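Local structure of hypothetical protein PAE2307 (1WVQ) at residues I15-V21 with A114-L120. The protein probably acts as an adenosine-specific kinase of an ancient conserved family, in which a histidine can be stably phosphorylated. Residues are numbered along the deposited sequence; the frame is centred on the assembly and turned at random.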
ATOM      1  N   ILE A  15     -16.834   3.299 -25.672  1.00 15.77           N
ATOM      2  CA  ILE A  15     -17.158   2.655 -24.404  1.00 17.07           C
ATOM      3  C   ILE A  15     -18.599   2.153 -24.445  1.00 17.75           C
ATOM      4  O   ILE A  15     -19.541   2.920 -24.224  1.00 19.23           O
ATOM      5  CB  ILE A  15     -16.984   3.613 -23.194  1.00 17.18           C
ATOM      6  CG1 ILE A  15     -15.550   4.155 -23.149  1.00 17.88           C
ATOM      7  CG2 ILE A  15     -17.289   2.869 -21.902  1.00 18.53           C
ATOM      8  CD1 ILE A  15     -15.279   5.100 -21.992  1.00 18.48           C
ATOM      9  N   PRO A  16     -18.790   0.859 -24.761  1.00 18.27           N
ATOM     10  CA  PRO A  16     -20.138   0.276 -24.824  1.00 18.63           C
ATOM     11  C   PRO A  16     -20.829   0.390 -23.469  1.00 19.43           C
ATOM     12  O   PRO A  16     -20.170   0.404 -22.429  1.00 18.47           O
ATOM     13  CB  PRO A  16     -19.868  -1.178 -25.201  1.00 19.77           C
ATOM     14  CG  PRO A  16     -18.605  -1.104 -25.983  1.00 19.62           C
ATOM     15  CD  PRO A  16     -17.778  -0.123 -25.181  1.00 17.96           C
ATOM     16  N   GLN A  17     -22.156   0.467 -23.475  1.00 19.50           N
ATOM     17  CA  GLN A  17     -22.897   0.581 -22.225  1.00 19.35           C
ATOM     18  C   GLN A  17     -22.618  -0.654 -21.376  1.00 18.77           C
ATOM     19  O   GLN A  17     -22.623  -1.781 -21.879  1.00 20.13           O
ATOM     20  CB  GLN A  17     -24.399   0.701 -22.507  1.00 22.22           C
ATOM     21  CG  GLN A  17     -25.254   0.994 -21.276  1.00 25.36           C
ATOM     22  CD  GLN A  17     -24.810   2.240 -20.522  1.00 27.05           C
ATOM     23  OE1 GLN A  17     -24.646   3.318 -21.106  1.00 28.88           O
ATOM     24  NE2 GLN A  17     -24.623   2.101 -19.210  1.00 28.90           N
ATOM     25  N   GLY A  18     -22.363  -0.433 -20.091  1.00 17.68           N
ATOM     26  CA  GLY A  18     -22.088  -1.541 -19.201  1.00 17.00           C
ATOM     27  C   GLY A  18     -20.604  -1.796 -19.039  1.00 16.72           C
ATOM     28  O   GLY A  18     -20.203  -2.687 -18.292  1.00 17.17           O
ATOM     29  N   THR A  19     -19.775  -1.035 -19.743  1.00 15.78           N
ATOM     30  CA  THR A  19     -18.338  -1.233 -19.618  1.00 14.48           C
ATOM     31  C   THR A  19     -17.665   0.010 -19.077  1.00 13.29           C
ATOM     32  O   THR A  19     -18.232   1.104 -19.083  1.00 12.50           O
ATOM     33  CB  THR A  19     -17.658  -1.564 -20.973  1.00 15.70           C
ATOM     34  OG1 THR A  19     -17.609  -0.390 -21.796  1.00 17.23           O
ATOM     35  CG2 THR A  19     -18.420  -2.653 -21.696  1.00 16.67           C
ATOM     36  N   ASN A  20     -16.448  -0.187 -18.587  1.00 11.43           N
ATOM     37  CA  ASN A  20     -15.619   0.899 -18.096  1.00 11.70           C
ATOM     38  C   ASN A  20     -14.267   0.654 -18.727  1.00 10.90           C
ATOM     39  O   ASN A  20     -13.906  -0.489 -19.009  1.00 10.60           O
ATOM     40  CB  ASN A  20     -15.466   0.866 -16.575  1.00 12.05           C
ATOM     41  CG  ASN A  20     -16.620   1.526 -15.851  1.00 12.81           C
ATOM     42  OD1 ASN A  20     -17.666   0.915 -15.628  1.00 16.02           O
ATOM     43  ND2 ASN A  20     -16.434   2.786 -15.483  1.00 12.00           N
ATOM     44  N   VAL A  21     -13.527   1.727 -18.961  1.00  9.86           N
ATOM     45  CA  VAL A  21     -12.200   1.604 -19.539  1.00  9.84           C
ATOM     46  C   VAL A  21     -11.189   2.198 -18.567  1.00 10.17           C
ATOM     47  O   VAL A  21     -11.484   3.161 -17.856  1.00  9.99           O
ATOM     48  CB  VAL A  21     -12.112   2.333 -20.915  1.00 10.44           C
ATOM     49  CG1 VAL A  21     -12.169   3.851 -20.724  1.00 12.41           C
ATOM     50  CG2 VAL A  21     -10.837   1.924 -21.646  1.00 10.86           C
ATOM     51  N   ALA A 114      -6.788   7.328 -16.941  1.00  8.99           N
ATOM     52  CA  ALA A 114      -8.224   7.439 -16.768  1.00  9.53           C
ATOM     53  C   ALA A 114      -8.895   6.132 -16.385  1.00  9.25           C
ATOM     54  O   ALA A 114      -8.428   5.050 -16.728  1.00  8.97           O
ATOM     55  CB  ALA A 114      -8.855   7.967 -18.062  1.00 11.99           C
ATOM     56  N   ALA A 115     -10.003   6.266 -15.662  1.00  9.13           N
ATOM     57  CA  ALA A 115     -10.846   5.152 -15.248  1.00  9.08           C
ATOM     58  C   ALA A 115     -12.215   5.797 -15.407  1.00  9.37           C
ATOM     59  O   ALA A 115     -12.584   6.678 -14.631  1.00 11.08           O
ATOM     60  CB  ALA A 115     -10.586   4.777 -13.792  1.00  9.47           C
ATOM     61  N   THR A 116     -12.968   5.381 -16.417  1.00  9.72           N
ATOM     62  CA  THR A 116     -14.246   6.025 -16.655  1.00 10.90           C
ATOM     63  C   THR A 116     -15.170   5.245 -17.577  1.00 11.32           C
ATOM     64  O   THR A 116     -14.780   4.253 -18.200  1.00 10.84           O
ATOM     65  CB  THR A 116     -13.994   7.418 -17.276  1.00 11.10           C
ATOM     66  OG1 THR A 116     -15.206   8.181 -17.305  1.00 11.37           O
ATOM     67  CG2 THR A 116     -13.460   7.267 -18.700  1.00 12.29           C
ATOM     68  N   ALA A 117     -16.410   5.709 -17.649  1.00 13.21           N
ATOM     69  CA  ALA A 117     -17.411   5.106 -18.513  1.00 14.60           C
ATOM     70  C   ALA A 117     -18.021   6.220 -19.358  1.00 16.07           C
ATOM     71  O   ALA A 117     -18.980   5.996 -20.096  1.00 15.36           O
ATOM     72  CB  ALA A 117     -18.490   4.414 -17.680  1.00 15.36           C
ATOM     73  N   ASN A 118     -17.441   7.414 -19.251  1.00 16.38           N
ATOM     74  CA  ASN A 118     -17.898   8.601 -19.985  1.00 17.04           C
ATOM     75  C   ASN A 118     -17.274   8.752 -21.352  1.00 18.13           C
ATOM     76  O   ASN A 118     -16.301   8.073 -21.683  1.00 18.01           O
ATOM     77  CB  ASN A 118     -17.524   9.884 -19.241  1.00 18.77           C
ATOM     78  CG  ASN A 118     -18.149   9.979 -17.895  1.00 17.76           C
ATOM     79  OD1 ASN A 118     -19.298   9.594 -17.714  1.00 19.91           O
ATOM     80  ND2 ASN A 118     -17.405  10.507 -16.932  1.00 15.78           N
ATOM     81  N   PRO A 119     -17.835   9.655 -22.175  1.00 17.60           N
ATOM     82  CA  PRO A 119     -17.254   9.868 -23.498  1.00 17.40           C
ATOM     83  C   PRO A 119     -15.819  10.253 -23.136  1.00 16.28           C
ATOM     84  O   PRO A 119     -15.591  10.980 -22.167  1.00 15.54           O
ATOM     85  CB  PRO A 119     -18.060  11.044 -24.032  1.00 17.68           C
ATOM     86  CG  PRO A 119     -19.408  10.786 -23.461  1.00 18.43           C
ATOM     87  CD  PRO A 119     -19.101  10.398 -22.030  1.00 18.01           C
ATOM     88  N   LEU A 120     -14.855   9.762 -23.896  1.00 15.19           N
ATOM     89  CA  LEU A 120     -13.463  10.025 -23.576  1.00 14.04           C
ATOM     90  C   LEU A 120     -12.589  10.154 -24.814  1.00 13.66           C
ATOM     91  O   LEU A 120     -12.804   9.471 -25.815  1.00 13.55           O
ATOM     92  CB  LEU A 120     -12.951   8.880 -22.696  1.00 13.49           C
ATOM     93  CG  LEU A 120     -11.470   8.758 -22.332  1.00 12.96           C
ATOM     94  CD1 LEU A 120     -11.079   9.780 -21.275  1.00 13.96           C
ATOM     95  CD2 LEU A 120     -11.225   7.349 -21.817  1.00 14.18           C
TER
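Val21 and Thr116 form an antiparallel hydrogen-bonded pair: Val21 N donates to Thr116 O (2.9 Å, nearly straight at 172°) and Thr116 N returns a bond to Val21 O (3.0 Å). Their side chains share one face of the sheet, where Val21 CG1, lodged between its own backbone N and carbonyl carbon (chi1 70°), reaches Leu120 CD2 at 3.8 Å, the two side chains crossing at a slant. Ile15 reaches across to the turn after Thr116: with CG1 anti to the carbonyl carbon (chi1 -57°) and the chain then extended, its CD1 comes to 3.2 Å from Asn118 O, beside Thr116 CG2 and Leu120 CB. Past the pair, the amide of Asn20 lies alongside Ala117, ND2 being 3.4 Å from Ala117 CB in a van der Waals contact and 3.5 Å from Thr116 C; the same methyl touches Thr19 O. Replacing Asn20 by an alanine removes the amide, and is likely to leave a gap against Ala117 CB and the adjoining Thr116 backbone. Each segment also holds its own turn. In the type II turn from Pro16 to Thr19, Pro16 O accepts from both Thr19 N and Thr19 OG1, the hydroxyl bond (2.8 Å) lying in the carbonyl plane. Thr116 OG1 accepts the N-H of Asn118 (3.1 Å from N) and is also hydrogen-bonded to Asp139 OD1, while Asn118 ND2 bonds a phosphohistidine side chain of the second subunit. The start of strand 20-25 thus lies beside the end of strand 111-116, outermost within this chain in a five-stranded antiparallel sheet, where an ST turn leads toward the three-stranded sheet and a phosphohistidine site at the subunit interface.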